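Long-range contacts in uncharacterized peroxidase-related protein (PDB 2PFX), which is of unknown function but, as an AhpD-like, peroxidase-related member of the carboxymuconolactone decarboxylase family, probably carries out thiol-based redox chemistry: residues S82-F87 and M170-A175; L90-A95 and A184-Q189. One frame throughout, in Å; residues are numbered along the deposited sequence.

Contact 1 (S82-F87 and M170-A175)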
ATOM      1  N   SER A  82       1.512  -7.168 -15.898  1.00 10.68           N
ATOM      2  CA  SER A  82       1.088  -8.026 -14.804  1.00  8.76           C
ATOM      3  C   SER A  82       0.913  -7.195 -13.540  1.00 12.58           C
ATOM      4  O   SER A  82      -0.049  -7.340 -12.782  1.00 12.72           O
ATOM      5  CB  SER A  82       2.116  -9.145 -14.592  1.00 11.80           C
ATOM      6  OG  SER A  82       1.734  -9.998 -13.530  1.00 12.99           O
ATOM      7  N   ILE A  83       1.867  -6.297 -13.285  1.00  7.00           N
ATOM      8  CA  ILE A  83       1.795  -5.486 -12.103  1.00 10.70           C
ATOM      9  C   ILE A  83       0.593  -4.537 -12.160  1.00 10.68           C
ATOM     10  O   ILE A  83      -0.056  -4.330 -11.133  1.00 10.88           O
ATOM     11  CB  ILE A  83       3.081  -4.671 -11.876  1.00 12.07           C
ATOM     12  CG1 ILE A  83       4.295  -5.562 -11.594  1.00  9.39           C
ATOM     13  CG2 ILE A  83       2.879  -3.638 -10.782  1.00 12.27           C
ATOM     14  CD1 ILE A  83       5.615  -4.898 -11.891  1.00 16.16           C
ATOM     15  N   ASN A  84       0.309  -4.013 -13.343  1.00 10.12           N
ATOM     16  CA  ASN A  84      -0.857  -3.151 -13.498  1.00  8.73           C
ATOM     17  C   ASN A  84      -2.157  -3.895 -13.783  1.00 10.24           C
ATOM     18  O   ASN A  84      -3.221  -3.248 -13.846  1.00  9.53           O
ATOM     19  CB  ASN A  84      -0.645  -2.157 -14.641  1.00  9.73           C
ATOM     20  CG  ASN A  84       0.431  -1.145 -14.297  1.00 10.61           C
ATOM     21  OD1 ASN A  84       0.580  -0.741 -13.148  1.00 13.59           O
ATOM     22  ND2 ASN A  84       1.160  -0.750 -15.308  1.00  8.64           N
ATOM     23  N   LYS A  85      -2.099  -5.202 -13.913  1.00  8.76           N
ATOM     24  CA  LYS A  85      -3.267  -6.053 -14.152  1.00  8.23           C
ATOM     25  C   LYS A  85      -4.093  -5.580 -15.338  1.00 12.55           C
ATOM     26  O   LYS A  85      -5.326  -5.467 -15.331  1.00  9.21           O
ATOM     27  CB  LYS A  85      -4.103  -6.167 -12.873  1.00 10.99           C
ATOM     28  CG  LYS A  85      -3.322  -6.634 -11.666  1.00 15.70           C
ATOM     29  CD  LYS A  85      -3.989  -7.566 -10.682  1.00 60.41           C
ATOM     30  CE  LYS A  85      -3.398  -8.963 -10.626  1.00157.91           C
ATOM     31  NZ  LYS A  85      -2.661  -9.304  -9.375  1.00 40.64           N
ATOM     32  N   CYS A  86      -3.357  -5.310 -16.413  1.00 11.84           N
ATOM     33  CA  CYS A  86      -3.918  -4.911 -17.682  1.00  8.20           C
ATOM     34  C   CYS A  86      -4.271  -6.097 -18.568  1.00 12.27           C
ATOM     35  O   CYS A  86      -3.423  -6.693 -19.212  1.00 10.30           O
ATOM     36  CB  CYS A  86      -2.925  -4.014 -18.434  1.00 10.90           C
ATOM     37  SG  CYS A  86      -3.771  -3.382 -19.936  1.00 13.17           S
ATOM     38  N   PHE A  87      -5.550  -6.447 -18.620  1.00 10.32           N
ATOM     39  CA  PHE A  87      -6.046  -7.547 -19.444  1.00  8.33           C
ATOM     40  C   PHE A  87      -5.620  -7.468 -20.901  1.00  7.00           C
ATOM     41  O   PHE A  87      -5.139  -8.482 -21.419  1.00 13.04           O
ATOM     42  CB  PHE A  87      -7.591  -7.600 -19.353  1.00  9.21           C
ATOM     43  CG  PHE A  87      -8.215  -8.776 -20.082  1.00  7.91           C
ATOM     44  CD1 PHE A  87      -7.913 -10.096 -19.826  1.00 10.84           C
ATOM     45  CD2 PHE A  87      -9.136  -8.522 -21.090  1.00 11.42           C
ATOM     46  CE1 PHE A  87      -8.475 -11.125 -20.555  1.00 12.93           C
ATOM     47  CE2 PHE A  87      -9.716  -9.542 -21.799  1.00 13.22           C
ATOM     48  CZ  PHE A  87      -9.399 -10.868 -21.545  1.00 13.81           C
HETATM   49  N   MSE A 170       1.955   3.563 -19.795  1.00 10.95           N
HETATM   50  CA  MSE A 170       0.988   4.415 -20.491  1.00 12.33           C
HETATM   51  C   MSE A 170      -0.108   3.505 -21.061  1.00 11.16           C
HETATM   52  O   MSE A 170      -1.286   3.679 -20.770  1.00  9.71           O
HETATM   53  CB  MSE A 170       1.564   5.255 -21.615  1.00  9.07           C
HETATM   54  CG  MSE A 170       0.538   5.884 -22.570  1.00  8.81           C
HETATM   55 SE   MSE A 170       1.422   6.986 -23.900  0.75 10.76          SE
HETATM   56  CE  MSE A 170       1.787   5.448 -24.998  1.00 42.01           C
ATOM     57  N   THR A 171       0.317   2.548 -21.868  1.00  8.59           N
ATOM     58  CA  THR A 171      -0.678   1.789 -22.621  1.00  8.55           C
ATOM     59  C   THR A 171      -1.519   0.944 -21.700  1.00 10.64           C
ATOM     60  O   THR A 171      -2.725   0.777 -21.934  1.00  9.85           O
ATOM     61  CB  THR A 171      -0.072   0.945 -23.760  1.00 12.98           C
ATOM     62  OG1 THR A 171       0.723  -0.128 -23.275  1.00 14.78           O
ATOM     63  CG2 THR A 171       0.856   1.807 -24.607  1.00 13.36           C
ATOM     64  N   ASN A 172      -0.960   0.410 -20.617  1.00  7.58           N
ATOM     65  CA  ASN A 172      -1.822  -0.306 -19.677  1.00  6.62           C
ATOM     66  C   ASN A 172      -2.952   0.570 -19.151  1.00  8.92           C
ATOM     67  O   ASN A 172      -4.054   0.058 -19.029  1.00 11.14           O
ATOM     68  CB  ASN A 172      -1.045  -0.775 -18.464  1.00 11.24           C
ATOM     69  CG  ASN A 172       0.028  -1.794 -18.653  1.00 12.97           C
ATOM     70  OD1 ASN A 172       0.696  -2.183 -17.697  1.00 11.67           O
ATOM     71  ND2 ASN A 172       0.207  -2.151 -19.908  1.00 16.33           N
ATOM     72  N   ARG A 173      -2.620   1.819 -18.867  1.00  7.93           N
ATOM     73  CA  ARG A 173      -3.593   2.722 -18.226  1.00  8.56           C
ATOM     74  C   ARG A 173      -4.690   3.100 -19.195  1.00 14.50           C
ATOM     75  O   ARG A 173      -5.879   3.155 -18.870  1.00 12.75           O
ATOM     76  CB  ARG A 173      -2.836   3.930 -17.653  1.00 10.35           C
ATOM     77  CG  ARG A 173      -2.034   3.506 -16.408  1.00  9.43           C
ATOM     78  CD  ARG A 173      -1.350   4.650 -15.675  1.00  7.26           C
ATOM     79  NE  ARG A 173      -0.981   4.147 -14.353  1.00  6.46           N
ATOM     80  CZ  ARG A 173       0.057   3.424 -14.004  1.00 13.88           C
ATOM     81  NH1 ARG A 173       0.951   3.071 -14.913  1.00 12.31           N
ATOM     82  NH2 ARG A 173       0.208   3.049 -12.741  1.00 13.28           N
ATOM     83  N   VAL A 174      -4.250   3.371 -20.434  1.00 13.75           N
ATOM     84  CA  VAL A 174      -5.244   3.709 -21.450  1.00  9.12           C
ATOM     85  C   VAL A 174      -6.164   2.527 -21.694  1.00 19.14           C
ATOM     86  O   VAL A 174      -7.394   2.638 -21.771  1.00 13.90           O
ATOM     87  CB  VAL A 174      -4.510   4.139 -22.728  1.00 12.80           C
ATOM     88  CG1 VAL A 174      -5.525   4.291 -23.867  1.00 13.61           C
ATOM     89  CG2 VAL A 174      -3.734   5.427 -22.504  1.00 13.80           C
ATOM     90  N   ALA A 175      -5.564   1.337 -21.817  1.00  7.15           N
ATOM     91  CA  ALA A 175      -6.377   0.168 -22.134  1.00  9.14           C
ATOM     92  C   ALA A 175      -7.355  -0.130 -21.013  1.00 10.92           C
ATOM     93  O   ALA A 175      -8.536  -0.342 -21.243  1.00 12.60           O
ATOM     94  CB  ALA A 175      -5.500  -1.050 -22.428  1.00  9.98           C
TER
HETATM   95  O   HOH W   1       1.989   1.062 -11.877  1.00 10.99           O
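Two asparagine amides make the polar centre of this contact: Asn84 ND2 donates to Asn172 OD1 over 2.8 Å in a nearly straight bond (166° at the hydrogen). The amides stand almost perpendicular, their planes 81° apart. Asn172 CG is anti to its own carbonyl carbon (chi1 -65°), a torsion that carries the acceptor off the helix to Asn84. Asn84 uses both ends of its amide, while Asn172 supplies an acceptor on a short side chain. Asn84 ND2 also donates to Asn169, which takes a further bond from Arg173 NH1.

A water links the other end of the Asn84 amide to Arg173, 2.6 Å from Asn84 OD1 and 2.8 Å from Arg173 NH2, lying at the edge of the guanidinium and in its plane. Arg173, extended from CG to NE, also bonds to the carbonyls of Met133 and Thr134 of the second subunit.

Cys86, which with Cys89 fits the CxxC pattern of AhpD-like proteins, makes the van der Waals contacts: CB rests 3.7 Å from Asn172 CG, and SG makes an apolar contact, 3.8 Å from Ala175 CB, whose small size admits the sulfur. An alanine in place of Asn172 would probably cost Asn84 ND2 one of its two acceptors, leaving Asn169, and open a gap beside Cys86 CB.

Lys85 ends helix 70-84 in a Schellman motif, Cys86 N-caps helix 87-101, and through Asn84 and Cys86 the turn between them packs on helix 155-178; Thr134 of helix 121-136 also touches Asn84.

Contact 2 (L90-A95 and A184-Q189)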
ATOM      1  N   LEU A  90      -1.819  -7.950 -21.240  1.00  8.23           N
ATOM      2  CA  LEU A  90      -1.369  -9.264 -20.768  1.00  6.59           C
ATOM      3  C   LEU A  90      -1.665 -10.320 -21.826  1.00 15.17           C
ATOM      4  O   LEU A  90      -0.882 -11.238 -22.060  1.00 10.76           O
ATOM      5  CB  LEU A  90      -1.989  -9.622 -19.427  1.00  7.72           C
ATOM      6  CG  LEU A  90      -1.330  -8.989 -18.194  1.00 12.15           C
ATOM      7  CD1 LEU A  90      -2.225  -9.041 -16.965  1.00 13.00           C
ATOM      8  CD2 LEU A  90       0.017  -9.680 -17.942  1.00 10.40           C
ATOM      9  N   VAL A  91      -2.813 -10.144 -22.473  1.00 10.69           N
ATOM     10  CA  VAL A  91      -3.182 -11.067 -23.538  1.00  6.32           C
ATOM     11  C   VAL A  91      -2.338 -10.865 -24.788  1.00 10.90           C
ATOM     12  O   VAL A  91      -1.820 -11.846 -25.341  1.00 10.09           O
ATOM     13  CB  VAL A  91      -4.678 -10.891 -23.884  1.00 11.19           C
ATOM     14  CG1 VAL A  91      -5.002 -11.685 -25.146  1.00 10.76           C
ATOM     15  CG2 VAL A  91      -5.517 -11.288 -22.682  1.00  8.71           C
ATOM     16  N   ALA A  92      -2.223  -9.616 -25.213  1.00  7.80           N
ATOM     17  CA  ALA A  92      -1.522  -9.319 -26.455  1.00  9.84           C
ATOM     18  C   ALA A  92      -0.034  -9.640 -26.341  1.00 14.79           C
ATOM     19  O   ALA A  92       0.537 -10.292 -27.231  1.00 11.90           O
ATOM     20  CB  ALA A  92      -1.758  -7.865 -26.850  1.00 10.24           C
ATOM     21  N   HIS A  93       0.585  -9.193 -25.248  1.00 11.87           N
ATOM     22  CA  HIS A  93       2.048  -9.298 -25.116  1.00  6.64           C
ATOM     23  C   HIS A  93       2.444 -10.636 -24.522  1.00 10.89           C
ATOM     24  O   HIS A  93       3.530 -11.164 -24.825  1.00 11.90           O
ATOM     25  CB  HIS A  93       2.533  -8.091 -24.308  1.00  9.82           C
ATOM     26  CG  HIS A  93       2.366  -6.872 -25.154  1.00 11.23           C
ATOM     27  ND1 HIS A  93       3.200  -6.589 -26.212  1.00 15.99           N
ATOM     28  CD2 HIS A  93       1.420  -5.899 -25.137  1.00 15.43           C
ATOM     29  CE1 HIS A  93       2.802  -5.470 -26.797  1.00 24.81           C
ATOM     30  NE2 HIS A  93       1.726  -5.025 -26.170  1.00 15.83           N
ATOM     31  N   GLY A  94       1.565 -11.229 -23.730  1.00 10.39           N
ATOM     32  CA  GLY A  94       1.713 -12.613 -23.331  1.00  7.54           C
ATOM     33  C   GLY A  94       1.911 -13.525 -24.539  1.00  9.29           C
ATOM     34  O   GLY A  94       2.815 -14.363 -24.573  1.00  9.65           O
ATOM     35  N   ALA A  95       1.072 -13.388 -25.549  1.00  8.86           N
ATOM     36  CA  ALA A  95       1.112 -14.101 -26.814  1.00  6.90           C
ATOM     37  C   ALA A  95       2.456 -13.895 -27.490  1.00 10.24           C
ATOM     38  O   ALA A  95       3.094 -14.833 -27.963  1.00 14.18           O
ATOM     39  CB  ALA A  95      -0.022 -13.660 -27.748  1.00  8.05           C
ATOM     40  N   ALA A 184      -9.839 -11.747 -29.857  1.00 16.82           N
ATOM     41  CA  ALA A 184     -10.075 -13.088 -29.323  1.00 17.44           C
ATOM     42  C   ALA A 184      -9.032 -14.084 -29.801  1.00 11.30           C
ATOM     43  O   ALA A 184      -8.784 -15.067 -29.103  1.00 14.65           O
ATOM     44  CB  ALA A 184     -11.483 -13.529 -29.700  1.00 28.95           C
ATOM     45  N   GLU A 185      -8.421 -13.813 -30.943  1.00 17.16           N
ATOM     46  CA  GLU A 185      -7.487 -14.757 -31.533  1.00 21.51           C
ATOM     47  C   GLU A 185      -6.258 -14.966 -30.672  1.00 18.32           C
ATOM     48  O   GLU A 185      -5.658 -16.038 -30.734  1.00 19.26           O
ATOM     49  CB  GLU A 185      -7.008 -14.288 -32.915  1.00 21.24           C
ATOM     50  CG  GLU A 185      -8.121 -14.310 -33.956  1.00 35.02           C
ATOM     51  CD  GLU A 185      -8.689 -12.922 -34.197  1.00 48.88           C
ATOM     52  OE1 GLU A 185      -9.142 -12.307 -33.212  1.00 21.22           O
ATOM     53  OE2 GLU A 185      -8.677 -12.449 -35.351  1.00 45.64           O
ATOM     54  N   TYR A 186      -5.873 -13.948 -29.910  1.00  9.87           N
ATOM     55  CA  TYR A 186      -4.638 -14.088 -29.140  1.00 10.99           C
ATOM     56  C   TYR A 186      -4.595 -15.259 -28.177  1.00 10.39           C
ATOM     57  O   TYR A 186      -3.541 -15.867 -27.943  1.00 15.76           O
ATOM     58  CB  TYR A 186      -4.453 -12.820 -28.312  1.00 11.14           C
ATOM     59  CG  TYR A 186      -3.872 -11.618 -29.020  1.00 16.40           C
ATOM     60  CD1 TYR A 186      -2.677 -11.645 -29.713  1.00 11.48           C
ATOM     61  CD2 TYR A 186      -4.544 -10.387 -28.979  1.00 12.76           C
ATOM     62  CE1 TYR A 186      -2.163 -10.525 -30.346  1.00 11.85           C
ATOM     63  CE2 TYR A 186      -4.034  -9.274 -29.606  1.00 13.30           C
ATOM     64  CZ  TYR A 186      -2.844  -9.331 -30.294  1.00 13.90           C
ATOM     65  OH  TYR A 186      -2.385  -8.179 -30.911  1.00 16.85           O
ATOM     66  N   HIS A 187      -5.727 -15.563 -27.557  1.00 12.02           N
ATOM     67  CA  HIS A 187      -5.761 -16.420 -26.388  1.00  9.60           C
ATOM     68  C   HIS A 187      -5.223 -17.804 -26.711  1.00 14.98           C
ATOM     69  O   HIS A 187      -4.513 -18.390 -25.899  1.00 15.57           O
ATOM     70  CB  HIS A 187      -7.192 -16.549 -25.843  1.00 11.89           C
ATOM     71  CG  HIS A 187      -7.729 -15.265 -25.313  1.00 13.85           C
ATOM     72  ND1 HIS A 187      -7.329 -14.735 -24.109  1.00 10.28           N
ATOM     73  CD2 HIS A 187      -8.638 -14.394 -25.825  1.00 24.48           C
ATOM     74  CE1 HIS A 187      -7.975 -13.606 -23.896  1.00 14.70           C
ATOM     75  NE2 HIS A 187      -8.771 -13.363 -24.918  1.00 15.05           N
ATOM     76  N   GLY A 188      -5.571 -18.319 -27.882  1.00 12.18           N
ATOM     77  CA  GLY A 188      -5.235 -19.677 -28.220  1.00 16.78           C
ATOM     78  C   GLY A 188      -3.937 -19.877 -28.967  1.00 15.46           C
ATOM     79  O   GLY A 188      -3.603 -21.011 -29.321  1.00 18.03           O
ATOM     80  N   GLN A 189      -3.226 -18.792 -29.216  1.00 16.24           N
ATOM     81  CA  GLN A 189      -2.024 -18.779 -30.026  1.00 13.82           C
ATOM     82  C   GLN A 189      -0.793 -19.224 -29.259  1.00 15.77           C
ATOM     83  O   GLN A 189      -0.619 -18.853 -28.106  1.00 13.32           O
ATOM     84  CB  GLN A 189      -1.780 -17.362 -30.566  1.00 15.82           C
ATOM     85  CG  GLN A 189      -2.758 -16.960 -31.652  1.00 19.95           C
ATOM     86  CD  GLN A 189      -2.503 -15.589 -32.228  1.00 18.99           C
ATOM     87  OE1 GLN A 189      -1.892 -14.700 -31.632  1.00 24.21           O
ATOM     88  NE2 GLN A 189      -2.999 -15.384 -33.448  1.00 35.70           N
TER
HETATM   89  O   HOH W   2      -2.572 -14.569 -24.933  1.00 10.01           O
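Ala95 and Tyr186 bring the two backbones closest, with 6.2 Å between their CA atoms. Residues 90-95 are regular helix, whereas 184-187 follow a helical path but lack a helix's regular hydrogen bonding, and the coil closes with Gln189 N bonded to Tyr186 O at 3.2 Å. A water spans the backbones, donating to Val91 O at 2.9 Å and more weakly to Tyr186 O.

Tyr186 lies flat against the helix. Ala92 CA sits 3.9 Å from the ring centroid and only 3° off its normal, a CH-pi contact over the middle of one face, while Ala92 CB touches CE2 at 3.8 Å. Ala95 CB reaches the ring at CD1. Alanine suits both positions because a methyl is small enough to let the broad ring come this near the backbone.

Val91 reaches both aromatic residues, CG1 touching both and CG2 only His187. With CG1 anti to the backbone N (chi1 171°), that methyl packs 3.4 Å from Tyr186 CB and also stands over a face of the His187 imidazole, 4.0 Å from its centroid; CG2 meets His187 CE1 at 3.6 Å. Here the histidine serves as a flat packing surface: its ND1 is buried without a polar partner.

The C-terminal loop thus lies along helix 87-101, to which Gln189 O is also tied by Arg98. Met36 packs on Tyr186 and Gln189, Leu90 faces helix 70-84, and Met112 and Gln105 of the third subunit pack on Val91 and His187.

Both contacts are mostly buried, contact 1 somewhat nearer the middle, its centre about 9 Å from that of the chain, against about 11 Å. The centres of contact 1 and contact 2 are about 15 Å apart, and their segments alternate along the sequence. Helix 87-101, starting at Phe87 in contact 1, is common to both. Contact 1 sets the turn before it on helix 155-178, using amides, a guanidinium and a water; contact 2 lays the C-terminal loop on it, mainly through methyls and aromatic faces. They meet where Phe87 CZ packs 3.9 Å from His187 CE1 and where Leu90 touches Ser82 and Lys85. Both touch the third subunit, while contact 1 also has arginine bonds to the second.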